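Local coordinates for trehalose monomycolate exporter MmpL3 (Mycobacterium tuberculosis, PDB 7NVH), which probably carries trehalose monomycolate, the carrier of mycolic acids for the outer membrane, across the inner membrane as an RND-superfamily transporter, at residues T284-S295 with F635-F644; S597-F606 with Y698-L709. One frame throughout, in Å; residues are numbered along the deposited sequence.

Contact 1 of 2, residues T284-S295 with F635-F644; sequences TVTFSAVLIVAS and FGLSTDYEVF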
loop_
_atom_site.group_PDB
_atom_site.type_symbol
_atom_site.label_atom_id
_atom_site.label_comp_id
_atom_site.label_asym_id
_atom_site.label_seq_id
_atom_site.Cartn_x
_atom_site.Cartn_y
_atom_site.Cartn_z
ATOM N N THR A 284 3.554 -12.472 23.613
ATOM C CA THR A 284 3.403 -12.919 22.232
ATOM C C THR A 284 2.987 -11.770 21.320
ATOM O O THR A 284 3.499 -11.633 20.202
ATOM C CB THR A 284 2.388 -14.055 22.160
ATOM O OG1 THR A 284 2.842 -15.151 22.962
ATOM C CG2 THR A 284 2.222 -14.526 20.732
ATOM N N VAL A 285 2.064 -10.927 21.785
ATOM C CA VAL A 285 1.598 -9.792 20.995
ATOM C C VAL A 285 2.726 -8.793 20.768
ATOM O O VAL A 285 2.893 -8.267 19.661
ATOM C CB VAL A 285 0.389 -9.137 21.686
ATOM C CG1 VAL A 285 0.129 -7.761 21.114
ATOM C CG2 VAL A 285 -0.838 -10.015 21.539
ATOM N N THR A 286 3.509 -8.510 21.809
ATOM C CA THR A 286 4.632 -7.592 21.670
ATOM C C THR A 286 5.645 -8.116 20.665
ATOM O O THR A 286 6.162 -7.357 19.836
ATOM C CB THR A 286 5.293 -7.370 23.027
ATOM O OG1 THR A 286 4.332 -6.839 23.946
ATOM C CG2 THR A 286 6.452 -6.402 22.902
ATOM N N PHE A 287 5.941 -9.414 20.719
ATOM C CA PHE A 287 6.900 -9.966 19.772
ATOM C C PHE A 287 6.347 -9.962 18.353
ATOM O O PHE A 287 7.090 -9.719 17.398
ATOM C CB PHE A 287 7.319 -11.368 20.200
ATOM C CG PHE A 287 8.520 -11.378 21.092
ATOM C CD1 PHE A 287 9.784 -11.192 20.569
ATOM C CD2 PHE A 287 8.384 -11.550 22.455
ATOM C CE1 PHE A 287 10.892 -11.191 21.385
ATOM C CE2 PHE A 287 9.491 -11.550 23.277
ATOM C CZ PHE A 287 10.745 -11.370 22.741
ATOM N N SER A 288 5.045 -10.198 18.190
ATOM C CA SER A 288 4.448 -10.100 16.860
ATOM C C SER A 288 4.546 -8.679 16.315
ATOM O O SER A 288 4.847 -8.472 15.132
ATOM C CB SER A 288 2.992 -10.557 16.904
ATOM O OG SER A 288 2.896 -11.922 17.263
ATOM N N ALA A 289 4.296 -7.685 17.167
ATOM C CA ALA A 289 4.373 -6.298 16.724
ATOM C C ALA A 289 5.795 -5.916 16.337
ATOM O O ALA A 289 6.016 -5.275 15.302
ATOM C CB ALA A 289 3.850 -5.371 17.815
ATOM N N VAL A 290 6.778 -6.291 17.158
ATOM C CA VAL A 290 8.153 -5.952 16.804
ATOM C C VAL A 290 8.598 -6.743 15.581
ATOM O O VAL A 290 9.460 -6.287 14.824
ATOM C CB VAL A 290 9.109 -6.153 17.993
ATOM C CG1 VAL A 290 8.607 -5.394 19.206
ATOM C CG2 VAL A 290 9.285 -7.620 18.306
ATOM N N LEU A 291 8.007 -7.915 15.342
ATOM C CA LEU A 291 8.305 -8.645 14.116
ATOM C C LEU A 291 7.772 -7.910 12.895
ATOM O O LEU A 291 8.445 -7.847 11.861
ATOM C CB LEU A 291 7.723 -10.049 14.184
ATOM C CG LEU A 291 8.679 -11.103 14.726
ATOM C CD1 LEU A 291 7.996 -12.434 14.688
ATOM C CD2 LEU A 291 9.953 -11.133 13.911
ATOM N N ILE A 292 6.562 -7.357 12.989
ATOM C CA ILE A 292 6.059 -6.534 11.891
ATOM C C ILE A 292 6.964 -5.334 11.675
ATOM O O ILE A 292 7.285 -4.975 10.536
ATOM C CB ILE A 292 4.613 -6.084 12.146
ATOM C CG1 ILE A 292 3.643 -7.220 11.890
ATOM C CG2 ILE A 292 4.265 -4.936 11.228
ATOM C CD1 ILE A 292 2.211 -6.794 12.017
ATOM N N VAL A 293 7.377 -4.685 12.763
ATOM C CA VAL A 293 8.250 -3.522 12.642
ATOM C C VAL A 293 9.543 -3.902 11.935
ATOM O O VAL A 293 10.012 -3.189 11.042
ATOM C CB VAL A 293 8.517 -2.908 14.027
ATOM C CG1 VAL A 293 9.654 -1.910 13.954
ATOM C CG2 VAL A 293 7.265 -2.242 14.545
ATOM N N ALA A 294 10.130 -5.040 12.310
ATOM C CA ALA A 294 11.358 -5.491 11.665
ATOM C C ALA A 294 11.132 -5.807 10.193
ATOM O O ALA A 294 11.988 -5.514 9.351
ATOM C CB ALA A 294 11.911 -6.713 12.394
ATOM N N SER A 295 9.995 -6.421 9.866
ATOM C CA SER A 295 9.711 -6.746 8.472
ATOM C C SER A 295 9.541 -5.490 7.629
ATOM O O SER A 295 10.025 -5.428 6.493
ATOM C CB SER A 295 8.465 -7.624 8.382
ATOM O OG SER A 295 8.651 -8.843 9.078
ATOM N N PHE A 635 5.111 -10.958 4.652
ATOM C CA PHE A 635 6.126 -11.599 5.481
ATOM C C PHE A 635 5.856 -11.346 6.957
ATOM O O PHE A 635 5.872 -12.277 7.774
ATOM C CB PHE A 635 7.510 -11.090 5.087
ATOM C CG PHE A 635 8.623 -12.038 5.415
ATOM C CD1 PHE A 635 9.178 -12.838 4.433
ATOM C CD2 PHE A 635 9.120 -12.125 6.702
ATOM C CE1 PHE A 635 10.205 -13.708 4.729
ATOM C CE2 PHE A 635 10.145 -12.995 7.004
ATOM C CZ PHE A 635 10.688 -13.787 6.017
ATOM N N GLY A 636 5.565 -10.092 7.313
ATOM C CA GLY A 636 5.343 -9.764 8.709
ATOM C C GLY A 636 4.147 -10.484 9.297
ATOM O O GLY A 636 4.220 -11.043 10.392
ATOM N N LEU A 637 3.031 -10.504 8.570
ATOM C CA LEU A 637 1.821 -11.097 9.123
ATOM C C LEU A 637 1.878 -12.621 9.129
ATOM O O LEU A 637 1.349 -13.254 10.054
ATOM C CB LEU A 637 0.598 -10.591 8.357
ATOM C CG LEU A 637 -0.748 -10.800 9.045
ATOM C CD1 LEU A 637 -0.634 -10.486 10.522
ATOM C CD2 LEU A 637 -1.778 -9.888 8.416
ATOM N N SER A 638 2.522 -13.231 8.131
ATOM C CA SER A 638 2.745 -14.669 8.189
ATOM C C SER A 638 3.627 -15.034 9.375
ATOM O O SER A 638 3.362 -16.021 10.073
ATOM C CB SER A 638 3.361 -15.158 6.881
ATOM O OG SER A 638 4.768 -15.020 6.904
ATOM N N THR A 639 4.673 -14.242 9.635
ATOM C CA THR A 639 5.482 -14.488 10.822
ATOM C C THR A 639 4.678 -14.279 12.098
ATOM O O THR A 639 4.898 -14.984 13.086
ATOM C CB THR A 639 6.718 -13.591 10.826
ATOM O OG1 THR A 639 6.343 -12.254 10.480
ATOM C CG2 THR A 639 7.746 -14.099 9.832
ATOM N N ASP A 640 3.731 -13.362 12.098
ATOM C CA ASP A 640 2.899 -13.174 13.296
ATOM C C ASP A 640 2.131 -14.452 13.505
ATOM O O ASP A 640 2.193 -14.987 14.573
ATOM C CB ASP A 640 1.935 -12.024 13.137
ATOM C CG ASP A 640 2.581 -10.686 13.396
ATOM O OD1 ASP A 640 3.814 -10.620 13.318
ATOM O OD2 ASP A 640 1.843 -9.732 13.676
ATOM N N TYR A 641 1.459 -14.937 12.495
ATOM C CA TYR A 641 0.637 -16.125 12.700
ATOM C C TYR A 641 1.490 -17.317 13.115
ATOM O O TYR A 641 1.066 -18.132 13.943
ATOM C CB TYR A 641 -0.181 -16.428 11.449
ATOM C CG TYR A 641 -1.442 -15.600 11.372
ATOM C CD1 TYR A 641 -1.398 -14.222 11.516
ATOM C CD2 TYR A 641 -2.678 -16.198 11.183
ATOM C CE1 TYR A 641 -2.544 -13.461 11.457
ATOM C CE2 TYR A 641 -3.832 -15.444 11.122
ATOM C CZ TYR A 641 -3.757 -14.075 11.260
ATOM O OH TYR A 641 -4.900 -13.314 11.202
ATOM N N GLU A 642 2.706 -17.421 12.572
ATOM C CA GLU A 642 3.622 -18.457 13.038
ATOM C C GLU A 642 3.948 -18.279 14.515
ATOM O O GLU A 642 4.015 -19.259 15.262
ATOM C CB GLU A 642 4.904 -18.454 12.207
ATOM C CG GLU A 642 4.693 -18.748 10.735
ATOM C CD GLU A 642 4.390 -20.207 10.475
ATOM O OE1 GLU A 642 5.030 -21.071 11.109
ATOM O OE2 GLU A 642 3.510 -20.489 9.635
ATOM N N VAL A 643 4.161 -17.038 14.954
ATOM C CA VAL A 643 4.439 -16.791 16.367
ATOM C C VAL A 643 3.237 -17.158 17.221
ATOM O O VAL A 643 3.378 -17.794 18.270
ATOM C CB VAL A 643 4.863 -15.329 16.587
ATOM C CG1 VAL A 643 4.960 -15.028 18.067
ATOM C CG2 VAL A 643 6.197 -15.091 15.942
ATOM N N PHE A 644 2.038 -16.774 16.787
ATOM C CA PHE A 644 0.840 -17.114 17.545
ATOM C C PHE A 644 0.695 -18.621 17.683
ATOM O O PHE A 644 0.325 -19.123 18.750
ATOM C CB PHE A 644 -0.398 -16.524 16.870
ATOM C CG PHE A 644 -0.476 -15.030 16.943
ATOM C CD1 PHE A 644 -0.044 -14.355 18.067
ATOM C CD2 PHE A 644 -0.989 -14.301 15.887
ATOM C CE1 PHE A 644 -0.116 -12.981 18.135
ATOM C CE2 PHE A 644 -1.066 -12.926 15.948
ATOM C CZ PHE A 644 -0.628 -12.266 17.076
#

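Contact 2 of 2, residues S597-F606 with Y698-L709; sequences STMGILTWIF and YLAFGLMAALLL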
loop_
_atom_site.group_PDB
_atom_site.type_symbol
_atom_site.label_atom_id
_atom_site.label_comp_id
_atom_site.label_asym_id
_atom_site.label_seq_id
_atom_site.Cartn_x
_atom_site.Cartn_y
_atom_site.Cartn_z
ATOM N N SER A 597 4.072 -17.908 -2.900
ATOM C CA SER A 597 2.777 -18.359 -3.397
ATOM C C SER A 597 1.793 -17.203 -3.523
ATOM O O SER A 597 1.016 -17.144 -4.484
ATOM C CB SER A 597 2.216 -19.445 -2.485
ATOM O OG SER A 597 3.139 -20.508 -2.359
ATOM N N THR A 598 1.806 -16.279 -2.561
ATOM C CA THR A 598 0.919 -15.125 -2.631
ATOM C C THR A 598 1.239 -14.259 -3.839
ATOM O O THR A 598 0.330 -13.808 -4.546
ATOM C CB THR A 598 1.023 -14.308 -1.345
ATOM O OG1 THR A 598 0.516 -15.078 -0.250
ATOM C CG2 THR A 598 0.226 -13.022 -1.465
ATOM N N MET A 599 2.525 -14.016 -4.098
ATOM C CA MET A 599 2.896 -13.218 -5.262
ATOM C C MET A 599 2.529 -13.931 -6.556
ATOM O O MET A 599 2.089 -13.291 -7.518
ATOM C CB MET A 599 4.386 -12.891 -5.225
ATOM C CG MET A 599 4.723 -11.686 -4.365
ATOM S SD MET A 599 6.407 -11.090 -4.608
ATOM C CE MET A 599 7.323 -12.630 -4.606
ATOM N N GLY A 600 2.691 -15.254 -6.599
ATOM C CA GLY A 600 2.279 -15.995 -7.778
ATOM C C GLY A 600 0.787 -15.901 -8.036
ATOM O O GLY A 600 0.355 -15.703 -9.173
ATOM N N ILE A 601 -0.020 -16.033 -6.981
ATOM C CA ILE A 601 -1.468 -15.917 -7.131
ATOM C C ILE A 601 -1.849 -14.510 -7.572
ATOM O O ILE A 601 -2.704 -14.325 -8.449
ATOM C CB ILE A 601 -2.173 -16.312 -5.820
ATOM C CG1 ILE A 601 -2.268 -17.832 -5.703
ATOM C CG2 ILE A 601 -3.553 -15.686 -5.737
ATOM C CD1 ILE A 601 -2.484 -18.318 -4.290
ATOM N N LEU A 602 -1.220 -13.496 -6.973
ATOM C CA LEU A 602 -1.505 -12.118 -7.352
ATOM C C LEU A 602 -1.183 -11.874 -8.817
ATOM O O LEU A 602 -1.954 -11.224 -9.528
ATOM C CB LEU A 602 -0.713 -11.153 -6.474
ATOM C CG LEU A 602 -1.246 -10.903 -5.068
ATOM C CD1 LEU A 602 -0.499 -9.746 -4.432
ATOM C CD2 LEU A 602 -2.736 -10.626 -5.113
ATOM N N THR A 603 -0.041 -12.377 -9.286
ATOM C CA THR A 603 0.298 -12.225 -10.695
ATOM C C THR A 603 -0.714 -12.940 -11.578
ATOM O O THR A 603 -1.213 -12.370 -12.553
ATOM C CB THR A 603 1.706 -12.750 -10.960
ATOM O OG1 THR A 603 2.649 -11.993 -10.193
ATOM C CG2 THR A 603 2.040 -12.626 -12.430
ATOM N N TRP A 604 -1.064 -14.177 -11.223
ATOM C CA TRP A 604 -1.990 -14.947 -12.045
ATOM C C TRP A 604 -3.355 -14.285 -12.136
ATOM O O TRP A 604 -4.039 -14.416 -13.155
ATOM C CB TRP A 604 -2.131 -16.363 -11.491
ATOM C CG TRP A 604 -2.989 -17.250 -12.328
ATOM C CD1 TRP A 604 -2.652 -17.839 -13.508
ATOM C CD2 TRP A 604 -4.330 -17.661 -12.043
ATOM N NE1 TRP A 604 -3.700 -18.588 -13.980
ATOM C CE2 TRP A 604 -4.743 -18.495 -13.097
ATOM C CE3 TRP A 604 -5.221 -17.403 -10.999
ATOM C CZ2 TRP A 604 -6.008 -19.072 -13.138
ATOM C CZ3 TRP A 604 -6.476 -17.975 -11.042
ATOM C CH2 TRP A 604 -6.857 -18.800 -12.103
ATOM N N ILE A 605 -3.768 -13.576 -11.094
ATOM C CA ILE A 605 -5.102 -12.984 -11.099
ATOM C C ILE A 605 -5.102 -11.588 -11.709
ATOM O O ILE A 605 -5.968 -11.267 -12.526
ATOM C CB ILE A 605 -5.678 -12.983 -9.673
ATOM C CG1 ILE A 605 -6.064 -14.406 -9.279
ATOM C CG2 ILE A 605 -6.880 -12.066 -9.578
ATOM C CD1 ILE A 605 -6.534 -14.543 -7.870
ATOM N N PHE A 606 -4.142 -10.738 -11.352
ATOM C CA PHE A 606 -4.170 -9.340 -11.758
ATOM C C PHE A 606 -3.357 -9.050 -13.011
ATOM O O PHE A 606 -3.758 -8.201 -13.810
ATOM C CB PHE A 606 -3.680 -8.458 -10.607
ATOM C CG PHE A 606 -4.616 -8.437 -9.439
ATOM C CD1 PHE A 606 -5.651 -7.523 -9.383
ATOM C CD2 PHE A 606 -4.481 -9.350 -8.412
ATOM C CE1 PHE A 606 -6.520 -7.511 -8.317
ATOM C CE2 PHE A 606 -5.350 -9.342 -7.345
ATOM C CZ PHE A 606 -6.372 -8.422 -7.299
ATOM N N TYR A 698 -5.412 -5.331 -5.223
ATOM C CA TYR A 698 -4.458 -6.428 -5.154
ATOM C C TYR A 698 -3.609 -6.395 -3.892
ATOM O O TYR A 698 -3.143 -7.453 -3.468
ATOM C CB TYR A 698 -3.576 -6.501 -6.410
ATOM C CG TYR A 698 -2.710 -5.317 -6.767
ATOM C CD1 TYR A 698 -1.631 -4.949 -5.983
ATOM C CD2 TYR A 698 -2.930 -4.614 -7.943
ATOM C CE1 TYR A 698 -0.828 -3.886 -6.336
ATOM C CE2 TYR A 698 -2.135 -3.548 -8.301
ATOM C CZ TYR A 698 -1.085 -3.187 -7.495
ATOM O OH TYR A 698 -0.287 -2.126 -7.850
ATOM N N LEU A 699 -3.454 -5.242 -3.237
ATOM C CA LEU A 699 -2.861 -5.257 -1.900
ATOM C C LEU A 699 -3.713 -6.079 -0.934
ATOM O O LEU A 699 -3.219 -7.003 -0.270
ATOM C CB LEU A 699 -2.691 -3.827 -1.389
ATOM C CG LEU A 699 -2.262 -3.651 0.069
ATOM C CD1 LEU A 699 -0.864 -4.186 0.295
ATOM C CD2 LEU A 699 -2.342 -2.192 0.471
ATOM N N ALA A 700 -5.009 -5.769 -0.865
ATOM C CA ALA A 700 -5.901 -6.484 0.035
ATOM C C ALA A 700 -6.037 -7.946 -0.363
ATOM O O ALA A 700 -6.143 -8.821 0.501
ATOM C CB ALA A 700 -7.269 -5.806 0.064
ATOM N N PHE A 701 -6.037 -8.235 -1.664
ATOM C CA PHE A 701 -6.167 -9.621 -2.089
ATOM C C PHE A 701 -4.900 -10.411 -1.795
ATOM O O PHE A 701 -4.979 -11.599 -1.472
ATOM C CB PHE A 701 -6.518 -9.690 -3.573
ATOM C CG PHE A 701 -6.988 -11.042 -4.016
ATOM C CD1 PHE A 701 -8.338 -11.290 -4.172
ATOM C CD2 PHE A 701 -6.092 -12.060 -4.275
ATOM C CE1 PHE A 701 -8.786 -12.527 -4.573
ATOM C CE2 PHE A 701 -6.532 -13.298 -4.671
ATOM C CZ PHE A 701 -7.883 -13.533 -4.824
ATOM N N GLY A 702 -3.730 -9.782 -1.900
ATOM C CA GLY A 702 -2.515 -10.443 -1.464
ATOM C C GLY A 702 -2.539 -10.750 0.018
ATOM O O GLY A 702 -2.139 -11.836 0.441
ATOM N N LEU A 703 -3.027 -9.805 0.825
ATOM C CA LEU A 703 -3.183 -10.087 2.250
ATOM C C LEU A 703 -4.140 -11.254 2.483
ATOM O O LEU A 703 -3.852 -12.154 3.283
ATOM C CB LEU A 703 -3.669 -8.842 2.989
ATOM C CG LEU A 703 -2.602 -7.961 3.642
ATOM C CD1 LEU A 703 -1.893 -8.725 4.747
ATOM C CD2 LEU A 703 -1.603 -7.446 2.620
ATOM N N MET A 704 -5.278 -11.260 1.784
ATOM C CA MET A 704 -6.250 -12.335 1.962
ATOM C C MET A 704 -5.661 -13.682 1.577
ATOM O O MET A 704 -5.841 -14.672 2.290
ATOM C CB MET A 704 -7.509 -12.064 1.140
ATOM C CG MET A 704 -8.562 -11.258 1.854
ATOM S SD MET A 704 -9.942 -10.877 0.766
ATOM C CE MET A 704 -10.262 -12.484 0.045
ATOM N N ALA A 705 -4.966 -13.745 0.442
ATOM C CA ALA A 705 -4.365 -15.002 0.017
ATOM C C ALA A 705 -3.299 -15.459 0.999
ATOM O O ALA A 705 -3.229 -16.647 1.339
ATOM C CB ALA A 705 -3.780 -14.858 -1.387
ATOM N N ALA A 706 -2.467 -14.530 1.478
ATOM C CA ALA A 706 -1.409 -14.894 2.409
ATOM C C ALA A 706 -1.984 -15.484 3.686
ATOM O O ALA A 706 -1.532 -16.534 4.153
ATOM C CB ALA A 706 -0.541 -13.676 2.722
ATOM N N LEU A 707 -3.005 -14.839 4.255
ATOM C CA LEU A 707 -3.557 -15.367 5.499
ATOM C C LEU A 707 -4.401 -16.613 5.276
ATOM O O LEU A 707 -4.405 -17.506 6.128
ATOM C CB LEU A 707 -4.354 -14.302 6.250
ATOM C CG LEU A 707 -3.485 -13.291 7.006
ATOM C CD1 LEU A 707 -2.748 -12.320 6.103
ATOM C CD2 LEU A 707 -4.305 -12.560 8.044
ATOM N N LEU A 708 -5.101 -16.713 4.145
ATOM C CA LEU A 708 -5.822 -17.943 3.844
ATOM C C LEU A 708 -4.860 -19.119 3.789
ATOM O O LEU A 708 -5.105 -20.164 4.402
ATOM C CB LEU A 708 -6.591 -17.792 2.529
ATOM C CG LEU A 708 -7.503 -18.916 2.021
ATOM C CD1 LEU A 708 -8.559 -18.331 1.104
ATOM C CD2 LEU A 708 -6.733 -20.001 1.277
ATOM N N LEU A 709 -3.737 -18.955 3.088
ATOM C CA LEU A 709 -2.741 -20.019 3.053
ATOM C C LEU A 709 -2.193 -20.263 4.452
ATOM O O LEU A 709 -2.230 -21.391 4.954
ATOM C CB LEU A 709 -1.613 -19.649 2.094
ATOM C CG LEU A 709 -1.922 -19.811 0.607
ATOM C CD1 LEU A 709 -0.878 -19.097 -0.231
ATOM C CD2 LEU A 709 -1.996 -21.282 0.237
#

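Contact 1 of 2, residues T284-S295 with F635-F644
The ring of F644 takes the methyl CG2 of T284 at its edge, close to the ring plane, with CG2 3.5 Å from F644 CD1, while the hydroxyl of S288 comes at the same ring obliquely. F255, on helix 248-265, stacks with F644 as well. At the other end of the contact S295 OG approaches the F635 ring, again obliquely. The third flat group is the carboxylate of D640. It reaches the facing helix because CG lies beside the backbone N, chi1 -81°. S288 CB is 3.5 Å from D640 OD2. I292 brings its CD1 up to D640 OD2 at 3.4 Å, the two side chains crossing at about a right angle. Further along, L291 CD1 meets V643 CG2 at 3.4 Å. The helices run nearly antiparallel, 157° between their directions, and draw closest at G636, whose CA is 4.6 Å from I292 CA; it has no side chain, and S295 OG packs against its CA.

No hydrogen bond crosses between the segments. Both serines turn back on their own helix: S288 OG donates to T284 O at 3.0 Å, from the face of that carbonyl plane opposite to S288 N, and S295 OG treats L291 O likewise. D640 OD2 instead bonds Y252 OH, and Y641 OH bonds D251 OD2, giving the two Asp-Tyr pairs known from MmpL3 transporters. A buried acid with S288, I292 and Y252 among its neighbours in mid-membrane is consistent with a part in the proton relay thought to drive export.

Contact 2 of 2, residues S597-F606 with Y698-L709
Y698 has its ring carbon CG between the backbone N and the carbonyl carbon, chi1 60°, which turns the ring so that its edge faces the F606 ring; Y698 CB itself, placed by the backbone, lies over the centre of F606, 3.4 Å from the centroid. One turn on, F701 takes the other course: CG opposite the backbone N, chi1 -166°, carries its ring out between the side chains of helix 597-606. F606 joins the two. Its own edge is directed at the face of F701 in an offset edge-to-face pair, making a three-ring aromatic cluster. The F701 ring also has I601 CG2 at its edge, and F701 CE2 is 3.4 Å from I605 CD1.

These are two membrane helices of the RND-type fold, 582-607 and 694-726, crossing at 135° with knobs-into-holes packing. F701 is one knob, held among I601, L602, I605 and F606. T598 is the other, set among G702, A705, A706 and L709: T598 CG2 stands 3.3 Å from G702 O, and its OG1 rests against A706 while hydrogen-bonding back to T594 O. G702 also admits L602, whose CD2 comes within 3.5 Å of G702 N. At the aromatic end Y698 OH bonds T623 N, just before helix 624-654, and F606 stacks with F617.

Contacts 1 and 2 lie with their centres about 19 Å apart in the helical membrane part of the chain. Their segments alternate along the sequence: 284-295, 597-606, 635-644, 698-709. Contact 1 joins a helix of the first MMPL-family half of the chain, 270-297, to one of the second half, 624-654, whereas both helices of contact 2 belong to the second. The two meet directly where helix 624-654 packs on helix 694-726, with L637 and Y641 against L707 and L637 against L703. Helix 694-726 therefore connects the aromatic cluster of contact 2 with the surroundings of the Asp-Tyr pairs, which probably serve proton-coupled transport.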